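Local structure of DUF1902 domain-containing protein (Thermus thermophilus, 1WV8) at residues A[3-7]-A[19-24]; A[37-42]-A[61-65]. The protein is of unknown function, but belongs to the DUF1902 family and pairs with a second copy of itself through a beta-sheet that runs on across the interface. All coordinates share one frame; numbering follows the deposited sequence.

Contact 1: residues A[3-7]-A[19-24]; sequences TLKVQ and AESDDV
Leu4 turns its two methyls on the far end of 19-24: CD2 lies 3.8 Å from Asp23 CB, and CD1 meets Val24 CG2 almost perpendicularly. A branched apolar residue suits this buried place. Lys5 bonds through its backbone, while its long side chain suits a partly exposed position. Its N donates to Asp23 OD2 at 3.2 Å, on the anti lone pair, a carboxylate standing in for a strand carbonyl. Lys5 O receives Ser21 OG at 2.8 Å, tilted 27° from the carbonyl plane, and a water bound to Asp22 N. Ser21 holds OG anti to its own N (chi1 -176°), where it meets Lys5 O and still accepts from Asp23 N in an ST turn. Putting alanine at Ser21 would probably cost Lys5 O one of its two donors and leave the turn without its acceptor. Val6 sets CG1 4.1 Å from Ala19 CB, a small methyl suiting a buried place shared with Leu37. Gln7 N bonds Glu20 O at 2.7 Å in an antiparallel hydrogen-bonded pair, and Gln7 NE2 bonds Glu65 OE1. Strand 3-11 has its hairpin partner on one edge and strand 61-69 on the other; helix 34-51 covers Leu4 and Val6 with Leu49 and Leu41.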
ATOM      1  N   THR A   3       6.407  12.018   4.638  1.00 57.89           N
ATOM      2  CA  THR A   3       5.651  10.888   4.116  1.00 57.80           C
ATOM      3  C   THR A   3       4.166  11.075   4.391  1.00 53.60           C
ATOM      4  O   THR A   3       3.760  11.244   5.539  1.00 47.64           O
ATOM      5  CB  THR A   3       6.086   9.581   4.775  1.00 59.43           C
ATOM      6  OG1 THR A   3       7.437   9.289   4.405  1.00 59.85           O
ATOM      7  CG2 THR A   3       5.176   8.432   4.340  1.00 53.97           C
ATOM      8  N   LEU A   4       3.369  11.067   3.329  1.00 49.82           N
ATOM      9  CA  LEU A   4       1.924  11.220   3.451  1.00 48.62           C
ATOM     10  C   LEU A   4       1.283   9.847   3.302  1.00 42.99           C
ATOM     11  O   LEU A   4       1.326   9.243   2.226  1.00 43.77           O
ATOM     12  CB  LEU A   4       1.385  12.143   2.361  1.00 41.29           C
ATOM     13  CG  LEU A   4       1.867  13.593   2.337  1.00 47.24           C
ATOM     14  CD1 LEU A   4       1.414  14.292   1.076  1.00 55.89           C
ATOM     15  CD2 LEU A   4       1.333  14.291   3.569  1.00 49.44           C
ATOM     16  N   LYS A   5       0.698   9.360   4.386  1.00 37.20           N
ATOM     17  CA  LYS A   5       0.056   8.062   4.380  1.00 36.61           C
ATOM     18  C   LYS A   5      -1.366   8.178   3.847  1.00 37.60           C
ATOM     19  O   LYS A   5      -2.155   8.989   4.326  1.00 45.45           O
ATOM     20  CB  LYS A   5       0.055   7.491   5.798  1.00 40.78           C
ATOM     21  CG  LYS A   5       1.453   7.356   6.389  1.00 53.70           C
ATOM     22  CD  LYS A   5       1.409   6.751   7.783  1.00 62.41           C
ATOM     23  CE  LYS A   5       2.797   6.677   8.399  1.00 72.26           C
ATOM     24  NZ  LYS A   5       2.772   6.082   9.769  1.00 73.84           N
ATOM     25  N   VAL A   6      -1.673   7.367   2.841  1.00 38.58           N
ATOM     26  CA  VAL A   6      -2.997   7.335   2.227  1.00 37.95           C
ATOM     27  C   VAL A   6      -3.495   5.895   2.212  1.00 40.98           C
ATOM     28  O   VAL A   6      -2.800   4.988   1.726  1.00 31.18           O
ATOM     29  CB  VAL A   6      -2.954   7.846   0.773  1.00 27.90           C
ATOM     30  CG1 VAL A   6      -4.338   7.731   0.118  1.00 37.78           C
ATOM     31  CG2 VAL A   6      -2.474   9.286   0.757  1.00 35.05           C
ATOM     32  N   GLN A   7      -4.691   5.670   2.747  1.00 32.58           N
ATOM     33  CA  GLN A   7      -5.237   4.324   2.750  1.00 22.36           C
ATOM     34  C   GLN A   7      -6.109   4.075   1.531  1.00 28.84           C
ATOM     35  O   GLN A   7      -6.855   4.953   1.091  1.00 29.45           O
ATOM     36  CB  GLN A   7      -6.058   4.052   4.004  1.00 30.14           C
ATOM     37  CG  GLN A   7      -5.271   3.972   5.286  1.00 20.13           C
ATOM     38  CD  GLN A   7      -4.996   5.332   5.879  1.00 44.17           C
ATOM     39  OE1 GLN A   7      -5.913   6.121   6.076  1.00 40.71           O
ATOM     40  NE2 GLN A   7      -3.729   5.611   6.179  1.00 46.78           N
ATOM     41  N   ALA A  19      -9.635   6.123  -1.843  1.00 30.62           N
ATOM     42  CA  ALA A  19      -8.571   6.767  -1.086  1.00 30.47           C
ATOM     43  C   ALA A  19      -9.080   7.481   0.159  1.00 39.64           C
ATOM     44  O   ALA A  19     -10.131   8.121   0.147  1.00 44.13           O
ATOM     45  CB  ALA A  19      -7.834   7.742  -1.981  1.00 33.75           C
ATOM     46  N   GLU A  20      -8.312   7.369   1.234  1.00 34.06           N
ATOM     47  CA  GLU A  20      -8.649   8.006   2.498  1.00 34.51           C
ATOM     48  C   GLU A  20      -7.356   8.470   3.161  1.00 39.90           C
ATOM     49  O   GLU A  20      -6.415   7.698   3.289  1.00 33.89           O
ATOM     50  CB  GLU A  20      -9.366   7.004   3.412  1.00 42.39           C
ATOM     51  CG  GLU A  20      -9.686   7.519   4.803  1.00 46.04           C
ATOM     52  CD  GLU A  20     -10.547   8.771   4.774  1.00 63.48           C
ATOM     53  OE1 GLU A  20     -11.244   8.992   3.757  1.00 58.32           O
ATOM     54  OE2 GLU A  20     -10.523   9.531   5.771  1.00 55.33           O
ATOM     55  N   SER A  21      -7.300   9.723   3.594  1.00 33.69           N
ATOM     56  CA  SER A  21      -6.084  10.193   4.234  1.00 37.05           C
ATOM     57  C   SER A  21      -6.280  11.233   5.321  1.00 41.79           C
ATOM     58  O   SER A  21      -6.996  12.207   5.142  1.00 44.75           O
ATOM     59  CB  SER A  21      -5.124  10.759   3.192  1.00 45.36           C
ATOM     60  OG  SER A  21      -3.905  11.141   3.805  1.00 40.34           O
ATOM     61  N   ASP A  22      -5.610  11.024   6.446  1.00 49.37           N
ATOM     62  CA  ASP A  22      -5.673  11.946   7.568  1.00 58.76           C
ATOM     63  C   ASP A  22      -4.575  13.005   7.402  1.00 62.66           C
ATOM     64  O   ASP A  22      -4.574  14.026   8.098  1.00 70.06           O
ATOM     65  CB  ASP A  22      -5.469  11.187   8.881  1.00 71.26           C
ATOM     66  CG  ASP A  22      -5.939  11.971  10.087  1.00 85.42           C
ATOM     67  OD1 ASP A  22      -7.158  12.230  10.183  1.00 92.33           O
ATOM     68  OD2 ASP A  22      -5.095  12.329  10.934  1.00 94.84           O
ATOM     69  N   ASP A  23      -3.642  12.758   6.482  1.00 57.19           N
ATOM     70  CA  ASP A  23      -2.546  13.690   6.223  1.00 54.32           C
ATOM     71  C   ASP A  23      -2.841  14.602   5.027  1.00 49.77           C
ATOM     72  O   ASP A  23      -2.217  15.646   4.871  1.00 52.99           O
ATOM     73  CB  ASP A  23      -1.225  12.936   5.960  1.00 54.49           C
ATOM     74  CG  ASP A  23      -0.731  12.146   7.170  1.00 60.87           C
ATOM     75  OD1 ASP A  23      -0.943  12.597   8.313  1.00 63.52           O
ATOM     76  OD2 ASP A  23      -0.105  11.079   6.979  1.00 64.27           O
ATOM     77  N   VAL A  24      -3.792  14.206   4.187  1.00 50.05           N
ATOM     78  CA  VAL A  24      -4.146  14.985   3.003  1.00 48.50           C
ATOM     79  C   VAL A  24      -5.591  15.489   3.074  1.00 57.86           C
ATOM     80  O   VAL A  24      -6.533  14.700   3.101  1.00 61.17           O
ATOM     81  CB  VAL A  24      -3.963  14.136   1.730  1.00 45.31           C
ATOM     82  CG1 VAL A  24      -4.284  14.952   0.506  1.00 44.94           C
ATOM     83  CG2 VAL A  24      -2.540  13.622   1.657  1.00 50.09           C
TER
HETATM   84  O   HOH W   1      -3.324   8.979   6.962  1.00 44.31           O

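Contact 2: residues A[37-42]-A[61-65]; sequences LLAKLA and ELRLE
Leu38 and Leu41 of the helix settle on Leu62 and Leu64 of the strand, in a small two-layer fold of one helix on a mixed sheet. Helix 34-51 is the connection of a beta-alpha-beta crossover: it leads from strand 30-31 to strand 61-69, which run the same way with two other strands between them. The short axes pass 10.3 Å apart at 149°, a spacing usual for a helix lying on a sheet.

The contact across the layer is apolar and made almost wholly by side chains. Leu37, Leu38 and Leu41 recur along one side of the helix, while Leu62 and Leu64 alternate with Arg63 and so share the strand face turned to it. Leu64 meets three leucines: its CD1 comes 3.8 Å from Leu38 CG and 4.0 Å from Leu37 CD1, and its CG lies 3.9 Å from Leu41 CD2. Leu37 and Leu41 each cross it almost perpendicularly. Leucine suits all these places because its forked end fills a buried layer without needing a polar partner.

No hydrogen bond crosses the layer: the helix keeps its own, Leu41 N reaching Leu37 O at 2.9 Å, and the strand bonds to strand 3-11. On the edge of the strand opposite strand 3-11, residues 61-65 form an antiparallel ladder with a strand of the second subunit. There Arg63 faces Glu65 of the second subunit, and Glu65 faces Arg63 of that subunit, in ion pairs that are long and weak. The interface also brings Leu70 of the second subunit against Leu62 and its Arg68 against Ala42.

Leu62 holds CG anti to the backbone N (chi1 178°), and the bend beyond it brings CD2 to 4.3 Å from Leu38 CD2 and to 3.5 Å from Leu41 CB.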
ATOM      1  N   LEU A  37      -5.269   4.133  -8.992  1.00 32.59           N
ATOM      2  CA  LEU A  37      -5.470   4.944  -7.801  1.00 24.79           C
ATOM      3  C   LEU A  37      -4.175   5.715  -7.535  1.00 40.13           C
ATOM      4  O   LEU A  37      -4.205   6.891  -7.158  1.00 32.77           O
ATOM      5  CB  LEU A  37      -5.780   4.065  -6.596  1.00 37.50           C
ATOM      6  CG  LEU A  37      -6.778   4.540  -5.528  1.00 36.02           C
ATOM      7  CD1 LEU A  37      -6.233   4.106  -4.204  1.00 33.11           C
ATOM      8  CD2 LEU A  37      -6.977   6.046  -5.524  1.00 40.12           C
ATOM      9  N   LEU A  38      -3.036   5.046  -7.723  1.00 38.22           N
ATOM     10  CA  LEU A  38      -1.737   5.689  -7.503  1.00 39.67           C
ATOM     11  C   LEU A  38      -1.558   6.823  -8.490  1.00 34.67           C
ATOM     12  O   LEU A  38      -1.208   7.932  -8.110  1.00 37.56           O
ATOM     13  CB  LEU A  38      -0.587   4.699  -7.681  1.00 33.26           C
ATOM     14  CG  LEU A  38      -0.026   4.078  -6.402  1.00 39.98           C
ATOM     15  CD1 LEU A  38       0.963   2.983  -6.749  1.00 45.01           C
ATOM     16  CD2 LEU A  38       0.630   5.156  -5.556  1.00 28.15           C
ATOM     17  N   ALA A  39      -1.794   6.523  -9.760  1.00 42.85           N
ATOM     18  CA  ALA A  39      -1.676   7.522 -10.811  1.00 46.51           C
ATOM     19  C   ALA A  39      -2.504   8.753 -10.440  1.00 51.39           C
ATOM     20  O   ALA A  39      -1.980   9.872 -10.374  1.00 50.35           O
ATOM     21  CB  ALA A  39      -2.157   6.938 -12.135  1.00 36.18           C
ATOM     22  N   LYS A  40      -3.795   8.548 -10.178  1.00 47.94           N
ATOM     23  CA  LYS A  40      -4.667   9.664  -9.826  1.00 43.36           C
ATOM     24  C   LYS A  40      -4.141  10.446  -8.620  1.00 43.47           C
ATOM     25  O   LYS A  40      -4.137  11.678  -8.631  1.00 41.02           O
ATOM     26  CB  LYS A  40      -6.087   9.158  -9.561  1.00 46.51           C
ATOM     27  CG  LYS A  40      -6.722   8.484 -10.765  1.00 58.23           C
ATOM     28  CD  LYS A  40      -8.184   8.136 -10.527  1.00 63.23           C
ATOM     29  CE  LYS A  40      -8.831   7.615 -11.807  1.00 70.86           C
ATOM     30  NZ  LYS A  40     -10.293   7.362 -11.661  1.00 63.61           N
ATOM     31  N   LEU A  41      -3.679   9.737  -7.593  1.00 31.95           N
ATOM     32  CA  LEU A  41      -3.161  10.382  -6.388  1.00 36.73           C
ATOM     33  C   LEU A  41      -1.960  11.293  -6.655  1.00 45.81           C
ATOM     34  O   LEU A  41      -1.852  12.378  -6.085  1.00 44.40           O
ATOM     35  CB  LEU A  41      -2.785   9.317  -5.350  1.00 37.31           C
ATOM     36  CG  LEU A  41      -3.866   8.884  -4.345  1.00 46.70           C
ATOM     37  CD1 LEU A  41      -5.212   8.918  -5.001  1.00 38.36           C
ATOM     38  CD2 LEU A  41      -3.566   7.483  -3.811  1.00 27.82           C
ATOM     39  N   ALA A  42      -1.066  10.838  -7.523  1.00 44.39           N
ATOM     40  CA  ALA A  42       0.136  11.588  -7.867  1.00 53.21           C
ATOM     41  C   ALA A  42      -0.199  12.990  -8.345  1.00 52.02           C
ATOM     42  O   ALA A  42       0.552  13.934  -8.110  1.00 57.49           O
ATOM     43  CB  ALA A  42       0.916  10.848  -8.941  1.00 36.67           C
ATOM     44  N   GLU A  61       6.916  12.214  -0.139  1.00 58.31           N
ATOM     45  CA  GLU A  61       6.589  10.952  -0.796  1.00 50.06           C
ATOM     46  C   GLU A  61       5.214  10.466  -0.338  1.00 46.44           C
ATOM     47  O   GLU A  61       4.812  10.660   0.817  1.00 36.18           O
ATOM     48  CB  GLU A  61       7.633   9.886  -0.478  1.00 50.62           C
ATOM     49  CG  GLU A  61       7.860   9.664   1.008  1.00 80.04           C
ATOM     50  CD  GLU A  61       8.609   8.373   1.308  1.00 90.42           C
ATOM     51  OE1 GLU A  61       9.673   8.138   0.695  1.00101.27           O
ATOM     52  OE2 GLU A  61       8.136   7.597   2.167  1.00 98.12           O
ATOM     53  N   LEU A  62       4.505   9.832  -1.258  1.00 33.78           N
ATOM     54  CA  LEU A  62       3.174   9.296  -0.999  1.00 43.84           C
ATOM     55  C   LEU A  62       3.230   7.793  -0.677  1.00 42.65           C
ATOM     56  O   LEU A  62       3.738   7.011  -1.481  1.00 36.98           O
ATOM     57  CB  LEU A  62       2.308   9.523  -2.241  1.00 41.00           C
ATOM     58  CG  LEU A  62       0.867   9.022  -2.252  1.00 51.59           C
ATOM     59  CD1 LEU A  62       0.026   9.899  -1.350  1.00 47.31           C
ATOM     60  CD2 LEU A  62       0.333   9.062  -3.677  1.00 51.30           C
ATOM     61  N   ARG A  63       2.728   7.390   0.493  1.00 28.58           N
ATOM     62  CA  ARG A  63       2.708   5.967   0.860  1.00 27.32           C
ATOM     63  C   ARG A  63       1.269   5.421   0.799  1.00 38.71           C
ATOM     64  O   ARG A  63       0.456   5.660   1.698  1.00 32.52           O
ATOM     65  CB  ARG A  63       3.276   5.747   2.268  1.00 32.61           C
ATOM     66  CG  ARG A  63       3.387   4.266   2.657  1.00 38.21           C
ATOM     67  CD  ARG A  63       3.925   4.068   4.072  1.00 48.93           C
ATOM     68  NE  ARG A  63       5.263   4.628   4.264  1.00 52.88           N
ATOM     69  CZ  ARG A  63       5.923   4.606   5.421  1.00 58.26           C
ATOM     70  NH1 ARG A  63       5.368   4.049   6.490  1.00 58.03           N
ATOM     71  NH2 ARG A  63       7.131   5.150   5.516  1.00 58.41           N
ATOM     72  N   LEU A  64       0.949   4.709  -0.278  1.00 35.48           N
ATOM     73  CA  LEU A  64      -0.378   4.119  -0.437  1.00 28.23           C
ATOM     74  C   LEU A  64      -0.406   2.793   0.310  1.00 36.77           C
ATOM     75  O   LEU A  64       0.386   1.892   0.022  1.00 29.18           O
ATOM     76  CB  LEU A  64      -0.682   3.868  -1.903  1.00 27.05           C
ATOM     77  CG  LEU A  64      -2.111   4.119  -2.409  1.00 42.81           C
ATOM     78  CD1 LEU A  64      -2.389   3.145  -3.540  1.00 19.26           C
ATOM     79  CD2 LEU A  64      -3.138   3.950  -1.304  1.00 42.94           C
ATOM     80  N   GLU A  65      -1.324   2.678   1.267  1.00 26.58           N
ATOM     81  CA  GLU A  65      -1.445   1.477   2.085  1.00 30.92           C
ATOM     82  C   GLU A  65      -2.744   0.712   1.836  1.00 35.50           C
ATOM     83  O   GLU A  65      -3.821   1.301   1.763  1.00 40.83           O
ATOM     84  CB  GLU A  65      -1.359   1.862   3.563  1.00 33.78           C
ATOM     85  CG  GLU A  65      -0.076   2.620   3.920  1.00 56.28           C
ATOM     86  CD  GLU A  65      -0.155   3.303   5.276  1.00 65.14           C
ATOM     87  OE1 GLU A  65      -1.102   4.096   5.479  1.00 51.68           O
ATOM     88  OE2 GLU A  65       0.729   3.055   6.133  1.00 70.78           O
TER

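The two contacts, with centres about 9 Å apart, share the sheet because strands 3-11 and 61-69 are neighbours in it. Contact 1 pairs strand 3-11 with its hairpin partner, and contact 2 lays the helix over strand 61-69. The seam between them has both polar and apolar parts: Val6 O lies 2.8 Å from Glu65 N, a probable backbone hydrogen bond, and Thr3 OG1 lies 2.9 Å from Glu61 OE2, probably also hydrogen-bonded. Val6 CG2 packs at 3.3 Å on Leu62 CD1, so the core beneath the helix is continuous from one contact to the other. Along the chain, contact 1 is complete before contact 2 begins. With the function unknown, neither contact can be tied to an active site.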